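Local coordinates for uncharacterized protein (Arthrobacter sp., PDB 3KOP) that is of unknown function but folds as a cyclophilin-like domain of the DUF3830 family and packs into an assembly of six chains, at residues 25-28 with 33-36; 60-65 with 70-75; 131-136 with 165-170. All blocks are in the same frame, centred on the assembly; numbering follows the deposited sequence.

Interaction 1 of 3, residues 25-28 with 33-36; sequences NITL and VTCK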
ATOM      1  N   ASN F  25      29.501 -13.371 -10.779  1.00 16.52           N
ATOM      2  CA  ASN F  25      28.749 -14.225 -11.656  1.00 16.08           C
ATOM      3  C   ASN F  25      27.585 -14.841 -10.899  1.00 15.88           C
ATOM      4  O   ASN F  25      27.713 -15.261  -9.738  1.00 15.68           O
ATOM      5  CB  ASN F  25      29.650 -15.319 -12.229  1.00 16.30           C
ATOM      6  CG  ASN F  25      30.619 -14.785 -13.237  1.00 17.81           C
ATOM      7  OD1 ASN F  25      30.280 -13.876 -14.008  1.00 19.97           O
ATOM      8  ND2 ASN F  25      31.852 -15.301 -13.225  1.00 18.01           N
ATOM      9  N   ILE F  26      26.454 -14.922 -11.580  1.00 15.34           N
ATOM     10  CA  ILE F  26      25.244 -15.480 -11.027  1.00 15.01           C
ATOM     11  C   ILE F  26      24.783 -16.546 -12.014  1.00 15.07           C
ATOM     12  O   ILE F  26      24.492 -16.242 -13.164  1.00 15.02           O
ATOM     13  CB  ILE F  26      24.153 -14.435 -10.844  1.00 14.72           C
ATOM     14  CG1 ILE F  26      24.655 -13.251 -10.014  1.00 13.96           C
ATOM     15  CG2 ILE F  26      22.929 -15.069 -10.190  1.00 14.60           C
ATOM     16  CD1 ILE F  26      23.681 -12.013  -9.975  1.00 14.31           C
ATOM     17  N   THR F  27      24.730 -17.781 -11.540  1.00 15.40           N
ATOM     18  CA  THR F  27      24.651 -18.955 -12.406  1.00 15.25           C
ATOM     19  C   THR F  27      23.559 -19.889 -11.945  1.00 15.43           C
ATOM     20  O   THR F  27      23.426 -20.141 -10.742  1.00 15.27           O
ATOM     21  CB  THR F  27      25.996 -19.755 -12.379  1.00 15.81           C
ATOM     22  OG1 THR F  27      27.080 -18.916 -12.812  1.00 16.00           O
ATOM     23  CG2 THR F  27      25.918 -21.001 -13.290  1.00 15.21           C
ATOM     24  N   LEU F  28      22.804 -20.411 -12.914  1.00 15.70           N
ATOM     25  CA  LEU F  28      21.921 -21.534 -12.727  1.00 16.03           C
ATOM     26  C   LEU F  28      22.654 -22.772 -13.231  1.00 17.05           C
ATOM     27  O   LEU F  28      22.969 -22.884 -14.419  1.00 16.83           O
ATOM     28  CB  LEU F  28      20.604 -21.329 -13.489  1.00 15.58           C
ATOM     29  CG  LEU F  28      19.701 -20.234 -12.922  1.00 15.88           C
ATOM     30  CD1 LEU F  28      18.621 -19.802 -13.933  1.00 15.34           C
ATOM     31  CD2 LEU F  28      19.060 -20.690 -11.610  1.00 13.78           C
ATOM     32  N   VAL F  33      23.125 -21.403 -17.219  1.00 19.34           N
ATOM     33  CA  VAL F  33      23.005 -20.021 -17.634  1.00 18.93           C
ATOM     34  C   VAL F  33      23.649 -19.138 -16.587  1.00 19.13           C
ATOM     35  O   VAL F  33      23.378 -19.303 -15.383  1.00 19.49           O
ATOM     36  CB  VAL F  33      21.519 -19.625 -17.822  1.00 19.40           C
ATOM     37  CG1 VAL F  33      21.378 -18.155 -18.248  1.00 18.31           C
ATOM     38  CG2 VAL F  33      20.864 -20.548 -18.833  1.00 18.28           C
ATOM     39  N   THR F  34      24.499 -18.216 -17.038  1.00 18.61           N
ATOM     40  CA  THR F  34      25.211 -17.299 -16.152  1.00 18.92           C
ATOM     41  C   THR F  34      25.022 -15.862 -16.614  1.00 18.39           C
ATOM     42  O   THR F  34      25.011 -15.569 -17.811  1.00 18.23           O
ATOM     43  CB  THR F  34      26.737 -17.588 -16.127  1.00 19.13           C
ATOM     44  OG1 THR F  34      26.955 -18.923 -15.648  1.00 22.58           O
ATOM     45  CG2 THR F  34      27.462 -16.645 -15.209  1.00 18.68           C
ATOM     46  N   CYS F  35      24.880 -14.959 -15.662  1.00 17.80           N
ATOM     47  CA  CYS F  35      24.928 -13.555 -15.985  1.00 17.49           C
ATOM     48  C   CYS F  35      25.976 -12.910 -15.063  1.00 17.36           C
ATOM     49  O   CYS F  35      26.429 -13.534 -14.096  1.00 17.26           O
ATOM     50  CB  CYS F  35      23.524 -12.926 -15.852  1.00 17.38           C
ATOM     51  SG  CYS F  35      22.900 -12.921 -14.193  1.00 18.61           S
ATOM     52  N   LYS F  36      26.367 -11.686 -15.373  1.00 16.44           N
ATOM     53  CA  LYS F  36      27.365 -10.979 -14.600  1.00 17.12           C
ATOM     54  C   LYS F  36      26.776  -9.689 -14.061  1.00 16.06           C
ATOM     55  O   LYS F  36      26.066  -8.990 -14.772  1.00 15.86           O
ATOM     56  CB  LYS F  36      28.607 -10.650 -15.438  1.00 17.12           C
ATOM     57  CG  LYS F  36      29.715 -10.037 -14.625  1.00 21.35           C
ATOM     58  CD  LYS F  36      30.896  -9.534 -15.456  1.00 25.15           C
ATOM     59  CE  LYS F  36      31.709 -10.632 -15.981  1.00 27.53           C
ATOM     60  NZ  LYS F  36      33.088 -10.096 -16.405  1.00 32.34           N
TER
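Thr27 and Thr34 face each other across two antiparallel strands and join hydroxyl to hydroxyl, OG1 of Thr27 lying 2.8 Å from OG1 of Thr34 in a hydrogen bond that either could donate. Both residues carry OG1 anti to the carbonyl carbon (chi1 -59° and -61°), and the two side chains cross obliquely, each methyl settling against the opposite oxygen: Thr27 CG2 is 3.3 Å from Thr34 OG1. They form a non-hydrogen-bonded pair, in which the backbones come close enough for short side chains to meet. A valine in place of Thr27 would probably leave the Thr34 hydroxyl without this mate and free to turn. On the same face, Asn25 leans toward the neighbouring strand. Its CB meets Thr34 CG2, while its OD1 rests against the aliphatic part of Lys36, 3.9 Å from Lys36 CB; the lysine itself makes a cation-pi contact with Tyr23.

The other face carries Ile26, Leu28, Val33 and Cys35. Here Cys35 SG is tucked over the main chain, flanked by its own N and C (chi1 65°), which sets the sulfur 3.9 Å from Ile26 CB. The side chains of Leu28 and Val33 do not touch each other; Met162 of helix 159-172 packs on both.

Between the faces, Ile26 and Cys35 exchange two nearly straight bonds, Ile26 N to Cys35 O at 2.9 Å and Cys35 N to Ile26 O at 2.8 Å. Leu28 N reaches Val33 O at 2.8 Å, but the return bond from Val33 N to Leu28 O stretches to 3.2 Å and is less straight. Two antiparallel strands in sequence, joined by a short turn, with a polar face (Asn25, Thr27, Thr34, Lys36) and an apolar face lying partly against helix 159-172, form a beta hairpin of the cyclophilin-like fold.

Interaction 2 of 3, residues 60-65 with 70-75; sequences QVFHGK and EIYNLV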
ATOM      1  N   GLN F  60      19.748 -24.359  -3.498  1.00 16.46           N
ATOM      2  CA  GLN F  60      18.503 -24.592  -4.249  1.00 16.07           C
ATOM      3  C   GLN F  60      17.856 -23.276  -4.618  1.00 15.30           C
ATOM      4  O   GLN F  60      17.734 -22.374  -3.784  1.00 14.52           O
ATOM      5  CB  GLN F  60      17.541 -25.415  -3.363  1.00 16.13           C
ATOM      6  CG  GLN F  60      16.104 -25.486  -3.827  1.00 16.59           C
ATOM      7  CD  GLN F  60      15.956 -26.414  -5.006  1.00 18.16           C
ATOM      8  OE1 GLN F  60      16.290 -27.583  -4.896  1.00 18.69           O
ATOM      9  NE2 GLN F  60      15.442 -25.898  -6.139  1.00 16.04           N
ATOM     10  N   VAL F  61      17.423 -23.171  -5.869  1.00 15.16           N
ATOM     11  CA  VAL F  61      16.748 -21.966  -6.354  1.00 14.31           C
ATOM     12  C   VAL F  61      15.241 -22.043  -6.093  1.00 14.54           C
ATOM     13  O   VAL F  61      14.625 -23.135  -6.077  1.00 14.96           O
ATOM     14  CB  VAL F  61      17.021 -21.730  -7.876  1.00 14.43           C
ATOM     15  CG1 VAL F  61      16.163 -22.674  -8.746  1.00 13.59           C
ATOM     16  CG2 VAL F  61      16.750 -20.222  -8.250  1.00 14.30           C
ATOM     17  N   PHE F  62      14.628 -20.886  -5.902  1.00 14.03           N
ATOM     18  CA  PHE F  62      13.182 -20.794  -5.799  1.00 14.52           C
ATOM     19  C   PHE F  62      12.704 -19.655  -6.676  1.00 14.14           C
ATOM     20  O   PHE F  62      13.388 -18.668  -6.824  1.00 14.11           O
ATOM     21  CB  PHE F  62      12.761 -20.512  -4.364  1.00 15.01           C
ATOM     22  CG  PHE F  62      13.228 -21.541  -3.373  1.00 14.68           C
ATOM     23  CD1 PHE F  62      12.499 -22.682  -3.154  1.00 16.40           C
ATOM     24  CD2 PHE F  62      14.343 -21.318  -2.598  1.00 16.28           C
ATOM     25  CE1 PHE F  62      12.910 -23.622  -2.237  1.00 16.99           C
ATOM     26  CE2 PHE F  62      14.762 -22.260  -1.677  1.00 15.95           C
ATOM     27  CZ  PHE F  62      14.042 -23.409  -1.501  1.00 16.93           C
ATOM     28  N   HIS F  63      11.543 -19.820  -7.292  1.00 13.79           N
ATOM     29  CA  HIS F  63      10.881 -18.694  -7.930  1.00 13.49           C
ATOM     30  C   HIS F  63       9.980 -17.979  -6.932  1.00 13.89           C
ATOM     31  O   HIS F  63       9.249 -18.619  -6.186  1.00 14.14           O
ATOM     32  CB  HIS F  63      10.031 -19.130  -9.091  1.00 13.52           C
ATOM     33  CG  HIS F  63       9.697 -18.005 -10.011  1.00 13.40           C
ATOM     34  ND1 HIS F  63       8.836 -16.996  -9.647  1.00 11.94           N
ATOM     35  CD2 HIS F  63      10.159 -17.691 -11.244  1.00 13.94           C
ATOM     36  CE1 HIS F  63       8.767 -16.112 -10.630  1.00 13.79           C
ATOM     37  NE2 HIS F  63       9.540 -16.518 -11.620  1.00 14.14           N
ATOM     38  N   GLY F  64       9.963 -16.650  -6.958  1.00 13.79           N
ATOM     39  CA  GLY F  64       9.111 -15.929  -6.002  1.00 13.86           C
ATOM     40  C   GLY F  64       7.638 -16.191  -6.229  1.00 14.14           C
ATOM     41  O   GLY F  64       7.202 -16.458  -7.379  1.00 14.54           O
ATOM     42  N   LYS F  65       6.864 -16.160  -5.135  1.00 13.72           N
ATOM     43  CA  LYS F  65       5.405 -16.286  -5.225  1.00 14.15           C
ATOM     44  C   LYS F  65       4.700 -14.947  -4.967  1.00 13.78           C
ATOM     45  O   LYS F  65       3.529 -14.809  -5.296  1.00 13.84           O
ATOM     46  CB  LYS F  65       4.852 -17.278  -4.217  1.00 14.43           C
ATOM     47  CG  LYS F  65       5.231 -18.754  -4.388  1.00 17.11           C
ATOM     48  CD  LYS F  65       4.481 -19.522  -3.290  1.00 19.24           C
ATOM     49  CE  LYS F  65       4.905 -20.952  -3.111  1.00 23.20           C
ATOM     50  NZ  LYS F  65       3.875 -21.754  -2.254  1.00 20.96           N
ATOM     51  N   GLU F  70      11.031 -12.669  -9.827  1.00 13.71           N
ATOM     52  CA  GLU F  70      12.102 -12.954  -8.885  1.00 13.46           C
ATOM     53  C   GLU F  70      12.491 -14.448  -8.846  1.00 12.97           C
ATOM     54  O   GLU F  70      11.615 -15.334  -8.804  1.00 12.96           O
ATOM     55  CB  GLU F  70      11.625 -12.590  -7.496  1.00 13.19           C
ATOM     56  CG  GLU F  70      12.692 -12.784  -6.445  1.00 14.93           C
ATOM     57  CD  GLU F  70      12.167 -12.887  -5.026  1.00 17.62           C
ATOM     58  OE1 GLU F  70      10.972 -13.250  -4.843  1.00 17.47           O
ATOM     59  OE2 GLU F  70      13.000 -12.638  -4.102  1.00 18.56           O
ATOM     60  N   ILE F  71      13.798 -14.717  -8.788  1.00 13.04           N
ATOM     61  CA  ILE F  71      14.286 -16.017  -8.310  1.00 12.88           C
ATOM     62  C   ILE F  71      15.234 -15.732  -7.149  1.00 13.88           C
ATOM     63  O   ILE F  71      15.749 -14.634  -7.023  1.00 13.42           O
ATOM     64  CB  ILE F  71      14.982 -16.895  -9.399  1.00 12.88           C
ATOM     65  CG1 ILE F  71      16.175 -16.174 -10.047  1.00 12.97           C
ATOM     66  CG2 ILE F  71      13.962 -17.368 -10.418  1.00 12.56           C
ATOM     67  CD1 ILE F  71      17.245 -17.116 -10.721  1.00 12.34           C
ATOM     68  N   TYR F  72      15.442 -16.724  -6.284  1.00 13.29           N
ATOM     69  CA  TYR F  72      16.298 -16.505  -5.129  1.00 13.81           C
ATOM     70  C   TYR F  72      16.788 -17.834  -4.549  1.00 13.78           C
ATOM     71  O   TYR F  72      16.289 -18.902  -4.920  1.00 14.22           O
ATOM     72  CB  TYR F  72      15.561 -15.702  -4.069  1.00 13.29           C
ATOM     73  CG  TYR F  72      14.378 -16.410  -3.488  1.00 13.87           C
ATOM     74  CD1 TYR F  72      13.139 -16.393  -4.136  1.00 14.05           C
ATOM     75  CD2 TYR F  72      14.499 -17.157  -2.293  1.00 15.10           C
ATOM     76  CE1 TYR F  72      12.050 -17.050  -3.604  1.00 13.85           C
ATOM     77  CE2 TYR F  72      13.395 -17.825  -1.752  1.00 14.77           C
ATOM     78  CZ  TYR F  72      12.183 -17.769  -2.421  1.00 15.17           C
ATOM     79  OH  TYR F  72      11.082 -18.409  -1.935  1.00 15.74           O
ATOM     80  N   ASN F  73      17.794 -17.757  -3.685  1.00 14.30           N
ATOM     81  CA  ASN F  73      18.183 -18.883  -2.874  1.00 14.62           C
ATOM     82  C   ASN F  73      18.170 -18.426  -1.426  1.00 14.58           C
ATOM     83  O   ASN F  73      17.996 -17.227  -1.140  1.00 14.67           O
ATOM     84  CB  ASN F  73      19.530 -19.497  -3.339  1.00 14.56           C
ATOM     85  CG  ASN F  73      20.759 -18.618  -3.064  1.00 15.88           C
ATOM     86  OD1 ASN F  73      20.705 -17.670  -2.295  1.00 16.30           O
ATOM     87  ND2 ASN F  73      21.885 -18.948  -3.717  1.00 16.39           N
ATOM     88  N   LEU F  74      18.329 -19.391  -0.525  1.00 15.16           N
ATOM     89  CA  LEU F  74      18.354 -19.142   0.910  1.00 14.79           C
ATOM     90  C   LEU F  74      19.578 -19.857   1.485  1.00 15.32           C
ATOM     91  O   LEU F  74      19.751 -21.049   1.277  1.00 15.27           O
ATOM     92  CB  LEU F  74      17.090 -19.686   1.566  1.00 15.11           C
ATOM     93  CG  LEU F  74      15.730 -19.138   1.127  1.00 15.32           C
ATOM     94  CD1 LEU F  74      14.602 -19.915   1.804  1.00 15.22           C
ATOM     95  CD2 LEU F  74      15.617 -17.630   1.398  1.00 13.71           C
ATOM     96  N   VAL F  75      20.422 -19.126   2.196  1.00 15.24           N
ATOM     97  CA  VAL F  75      21.633 -19.684   2.771  1.00 15.47           C
ATOM     98  C   VAL F  75      21.754 -19.256   4.244  1.00 16.07           C
ATOM     99  O   VAL F  75      21.216 -18.208   4.634  1.00 16.27           O
ATOM    100  CB  VAL F  75      22.886 -19.230   1.985  1.00 15.28           C
ATOM    101  CG1 VAL F  75      22.804 -19.706   0.480  1.00 14.93           C
ATOM    102  CG2 VAL F  75      23.116 -17.719   2.110  1.00 13.93           C
TER
HETATM  103  O   HOH W   1      18.009 -22.378  -1.121  1.00 15.26           O
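Phe62 and Tyr72 exchange two backbone bonds, Phe62 N to Tyr72 O at 2.8 Å and Tyr72 N to Phe62 O at 2.9 Å. Gly64, just past the strand, gives a third to Glu70 O, its N lying 2.8 Å from that oxygen. This bond is almost straight at the hydrogen, although the donor stands above the carbonyl plane. Glu70 O also sits 3.3 Å above the centre of the His63 ring, whose ND1 turns instead to Gly64 O, in the ring plane and on a carbonyl lone pair. NE2 of the same ring bonds Tyr133 OH, so both imidazole nitrogens are engaged and the ring's rotation is fixed. Further along, a water accepts from Leu74 N and donates to Gln60 O, joining the two segments beyond the Phe62-Tyr72 pair.

The arrangement is an antiparallel beta hairpin in the curled sheet of the cyclophilin-like fold, and its turn end lies at a subunit interface: Trp170 of the second subunit donates to His63 O.

Packing differs on the two faces. On one, Phe62 lays its CB over the face of the Tyr72 ring, 3.7 Å from the centroid, a CH-pi contact. Tyr72 has chi1 65°, which leans its ring toward Phe62 on the neighbouring strand; the two aromatic planes are 29° apart but slid so far that they barely overlap. Gly64 CA abuts the tyrosine edge. On the other face Ile71 CG2 approaches His63 CD2, and Val61 CG2 lies 3.9 Å from Ile71 CB.

Interaction 3 of 3, residues 131-136 with 165-170; sequences VFYGRN and ACQDIW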
ATOM      1  N   VAL F 131      17.443 -12.322  -7.379  1.00 13.26           N
ATOM      2  CA  VAL F 131      17.637 -11.734  -8.675  1.00 13.51           C
ATOM      3  C   VAL F 131      16.265 -11.355  -9.232  1.00 13.64           C
ATOM      4  O   VAL F 131      15.362 -12.184  -9.292  1.00 13.14           O
ATOM      5  CB  VAL F 131      18.310 -12.743  -9.634  1.00 13.44           C
ATOM      6  CG1 VAL F 131      18.283 -12.250 -11.090  1.00 13.81           C
ATOM      7  CG2 VAL F 131      19.745 -12.991  -9.186  1.00 13.68           C
ATOM      8  N   PHE F 132      16.127 -10.095  -9.619  1.00 13.82           N
ATOM      9  CA  PHE F 132      14.929  -9.643 -10.290  1.00 13.95           C
ATOM     10  C   PHE F 132      15.140  -9.557 -11.792  1.00 13.86           C
ATOM     11  O   PHE F 132      16.072  -8.908 -12.269  1.00 14.60           O
ATOM     12  CB  PHE F 132      14.458  -8.345  -9.657  1.00 14.18           C
ATOM     13  CG  PHE F 132      13.905  -8.562  -8.324  1.00 13.97           C
ATOM     14  CD1 PHE F 132      12.557  -8.879  -8.173  1.00 15.04           C
ATOM     15  CD2 PHE F 132      14.721  -8.530  -7.223  1.00 14.11           C
ATOM     16  CE1 PHE F 132      12.027  -9.097  -6.918  1.00 15.88           C
ATOM     17  CE2 PHE F 132      14.211  -8.790  -5.969  1.00 14.84           C
ATOM     18  CZ  PHE F 132      12.867  -9.050  -5.812  1.00 14.94           C
ATOM     19  N   TYR F 133      14.326 -10.299 -12.526  1.00 13.99           N
ATOM     20  CA  TYR F 133      14.539 -10.478 -13.975  1.00 14.11           C
ATOM     21  C   TYR F 133      13.523  -9.753 -14.823  1.00 14.15           C
ATOM     22  O   TYR F 133      13.664  -9.729 -16.021  1.00 15.14           O
ATOM     23  CB  TYR F 133      14.578 -11.956 -14.348  1.00 13.95           C
ATOM     24  CG  TYR F 133      13.295 -12.722 -14.152  1.00 13.34           C
ATOM     25  CD1 TYR F 133      12.365 -12.835 -15.179  1.00 13.81           C
ATOM     26  CD2 TYR F 133      13.027 -13.384 -12.939  1.00 13.62           C
ATOM     27  CE1 TYR F 133      11.172 -13.559 -15.010  1.00 14.43           C
ATOM     28  CE2 TYR F 133      11.852 -14.112 -12.762  1.00 14.56           C
ATOM     29  CZ  TYR F 133      10.932 -14.196 -13.808  1.00 13.63           C
ATOM     30  OH  TYR F 133       9.785 -14.917 -13.644  1.00 15.40           O
ATOM     31  N   GLY F 134      12.509  -9.161 -14.204  1.00 13.90           N
ATOM     32  CA  GLY F 134      11.471  -8.389 -14.913  1.00 13.60           C
ATOM     33  C   GLY F 134      11.043  -7.219 -14.044  1.00 13.35           C
ATOM     34  O   GLY F 134      11.628  -6.987 -12.962  1.00 13.93           O
ATOM     35  N   ARG F 135      10.015  -6.493 -14.476  1.00 12.66           N
ATOM     36  CA  ARG F 135       9.591  -5.257 -13.829  1.00 12.13           C
ATOM     37  C   ARG F 135       8.223  -5.413 -13.133  1.00 11.88           C
ATOM     38  O   ARG F 135       7.629  -6.489 -13.133  1.00 11.28           O
ATOM     39  CB  ARG F 135       9.527  -4.075 -14.826  1.00 11.53           C
ATOM     40  CG  ARG F 135       8.518  -4.245 -15.982  1.00 13.33           C
ATOM     41  CD  ARG F 135       8.425  -2.958 -16.818  1.00 12.49           C
ATOM     42  NE  ARG F 135       7.902  -1.876 -15.988  1.00 13.27           N
ATOM     43  CZ  ARG F 135       8.183  -0.589 -16.161  1.00 14.04           C
ATOM     44  NH1 ARG F 135       8.992  -0.193 -17.165  1.00 13.57           N
ATOM     45  NH2 ARG F 135       7.681   0.319 -15.314  1.00 12.35           N
ATOM     46  N   ASN F 136       7.773  -4.305 -12.537  1.00 10.99           N
ATOM     47  CA  ASN F 136       6.460  -4.191 -11.918  1.00 11.61           C
ATOM     48  C   ASN F 136       6.331  -5.202 -10.759  1.00 11.40           C
ATOM     49  O   ASN F 136       5.385  -5.959 -10.685  1.00 11.53           O
ATOM     50  CB  ASN F 136       5.337  -4.340 -12.966  1.00 11.26           C
ATOM     51  CG  ASN F 136       5.266  -3.152 -13.903  1.00 11.74           C
ATOM     52  OD1 ASN F 136       6.079  -2.198 -13.782  1.00 10.95           O
ATOM     53  ND2 ASN F 136       4.302  -3.188 -14.851  1.00 10.34           N
ATOM     54  N   ALA F 165      15.762 -17.948 -18.686  1.00 14.86           N
ATOM     55  CA  ALA F 165      15.958 -19.114 -17.790  1.00 14.90           C
ATOM     56  C   ALA F 165      14.971 -19.110 -16.611  1.00 15.17           C
ATOM     57  O   ALA F 165      14.470 -20.151 -16.178  1.00 15.31           O
ATOM     58  CB  ALA F 165      17.408 -19.170 -17.282  1.00 14.47           C
ATOM     59  N   CYS F 166      14.725 -17.927 -16.072  1.00 15.74           N
ATOM     60  CA  CYS F 166      13.824 -17.760 -14.919  1.00 15.94           C
ATOM     61  C   CYS F 166      12.356 -18.044 -15.287  1.00 15.68           C
ATOM     62  O   CYS F 166      11.632 -18.682 -14.521  1.00 15.94           O
ATOM     63  CB  CYS F 166      13.964 -16.345 -14.354  1.00 15.72           C
ATOM     64  SG  CYS F 166      15.537 -15.955 -13.579  1.00 16.13           S
ATOM     65  N   GLN F 167      11.947 -17.629 -16.484  1.00 16.35           N
ATOM     66  CA  GLN F 167      10.623 -17.972 -16.986  0.50 16.86           C
ATOM     67  C   GLN F 167      10.504 -19.504 -17.093  1.00 16.60           C
ATOM     68  O   GLN F 167       9.467 -20.066 -16.762  1.00 15.99           O
ATOM     69  CB  GLN F 167      10.318 -17.283 -18.328  0.50 17.30           C
ATOM     70  CG  GLN F 167      10.318 -15.732 -18.318  0.50 18.86           C
ATOM     71  CD  GLN F 167       9.103 -15.078 -17.660  0.50 20.13           C
ATOM     72  OE1 GLN F 167       8.227 -15.734 -17.120  0.50 18.57           O
ATOM     73  NE2 GLN F 167       9.076 -13.748 -17.701  0.50 23.88           N
ATOM     74  N   ASP F 168      11.572 -20.166 -17.501  1.00 16.14           N
ATOM     75  CA  ASP F 168      11.589 -21.589 -17.594  1.00 16.54           C
ATOM     76  C   ASP F 168      11.574 -22.235 -16.182  1.00 16.28           C
ATOM     77  O   ASP F 168      11.020 -23.310 -16.013  1.00 16.54           O
ATOM     78  CB  ASP F 168      12.817 -22.047 -18.397  1.00 17.04           C
ATOM     79  CG  ASP F 168      12.819 -23.539 -18.631  1.00 17.37           C
ATOM     80  OD1 ASP F 168      12.020 -23.985 -19.451  1.00 19.71           O
ATOM     81  OD2 ASP F 168      13.581 -24.263 -17.977  1.00 16.33           O
ATOM     82  N   ILE F 169      12.169 -21.594 -15.172  1.00 15.94           N
ATOM     83  CA  ILE F 169      11.979 -22.063 -13.797  1.00 15.71           C
ATOM     84  C   ILE F 169      10.503 -21.936 -13.389  1.00 16.00           C
ATOM     85  O   ILE F 169       9.935 -22.838 -12.766  1.00 16.39           O
ATOM     86  CB  ILE F 169      12.905 -21.343 -12.803  1.00 15.36           C
ATOM     87  CG1 ILE F 169      14.344 -21.743 -13.081  1.00 15.02           C
ATOM     88  CG2 ILE F 169      12.509 -21.640 -11.342  1.00 13.68           C
ATOM     89  CD1 ILE F 169      15.387 -20.880 -12.345  1.00 14.53           C
ATOM     90  N   TRP F 170       9.876 -20.831 -13.769  1.00 16.51           N
ATOM     91  CA  TRP F 170       8.480 -20.586 -13.438  1.00 16.87           C
ATOM     92  C   TRP F 170       7.586 -21.689 -14.061  1.00 17.56           C
ATOM     93  O   TRP F 170       6.776 -22.292 -13.362  1.00 17.73           O
ATOM     94  CB  TRP F 170       8.076 -19.169 -13.889  1.00 16.93           C
ATOM     95  CG  TRP F 170       6.622 -18.895 -13.776  1.00 18.20           C
ATOM     96  CD1 TRP F 170       5.830 -19.080 -12.678  1.00 19.00           C
ATOM     97  CD2 TRP F 170       5.771 -18.355 -14.796  1.00 18.81           C
ATOM     98  NE1 TRP F 170       4.518 -18.722 -12.969  1.00 19.19           N
ATOM     99  CE2 TRP F 170       4.464 -18.268 -14.258  1.00 19.06           C
ATOM    100  CE3 TRP F 170       5.979 -17.962 -16.125  1.00 20.67           C
ATOM    101  CZ2 TRP F 170       3.373 -17.797 -15.003  1.00 20.66           C
ATOM    102  CZ3 TRP F 170       4.884 -17.473 -16.856  1.00 21.45           C
ATOM    103  CH2 TRP F 170       3.604 -17.407 -16.288  1.00 20.61           C
TER
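Tyr133 swings its ring toward the helix because CG lies between the backbone N and the carbonyl carbon (chi1 65°). Opposite it, the helix backbone points Cys166 CB at the ring, and chi1 -68°, with SG anti to the carbonyl carbon, sets the sulfur beside it. The result is a CH-pi contact joined by a Cys sulfur-aromatic contact, and it ties the end of strand 125-132 to helix 159-172, which packs against the curled sheet of the cyclophilin-like fold.

Gln167, one helical residue further on, reaches a different part of the tyrosine. It was modelled in two conformers; in one of them its chain bends at chi2 and carries the amide to the ring edge rather than over the face, the amide plane turned 84° from the ring plane. NE2 of Gln167 then approaches Tyr133 CE1, a contact that remains doubtful while the other conformer is also populated. In this conformer the amide oxygen accepts from Lys65 NZ of the second subunit, and that lysine is also the second partner of Tyr133 OH. The buried tyrosine is therefore gripped at its far end by two polar groups, one from each of two subunits, while the helix covers one face of its ring. An intramolecular contact thus becomes part of the subunit interface.

Over the ring itself the two cysteine atoms divide the face. Cys166 CB stands squarely above it, 3.5 Å from the centroid of Tyr133 and close to the ring normal, and so takes the middle. The sulfur is placed less centrally. It approaches obliquely, 4.2 Å from the same centroid, on the CG-CD2 side, where Cys166 SG lies 3.6 Å from Tyr133 CD2.

How the interactions relate
From the N terminus, interaction 1 closes the short turn between strands 23-28 and 33-39, and interaction 2 does the same for strands 57-63 and 70-76. Interaction 3 closes a much longer loop, bringing helix 159-172 back to the end of strand 125-132. The three follow in series, neither nesting nor crossing. In space they converge: Leu28 of interaction 1 packs on Val61 and Ile71 of interaction 2 and on Ala165 and Ile169 of interaction 3. Interactions 2 and 3 lie on neighbouring strands, 70-76 and 125-132, linked by the backbone of Ile71 and Val131, and both reach the second subunit, so helix 159-172 and the second hairpin meet at that interface.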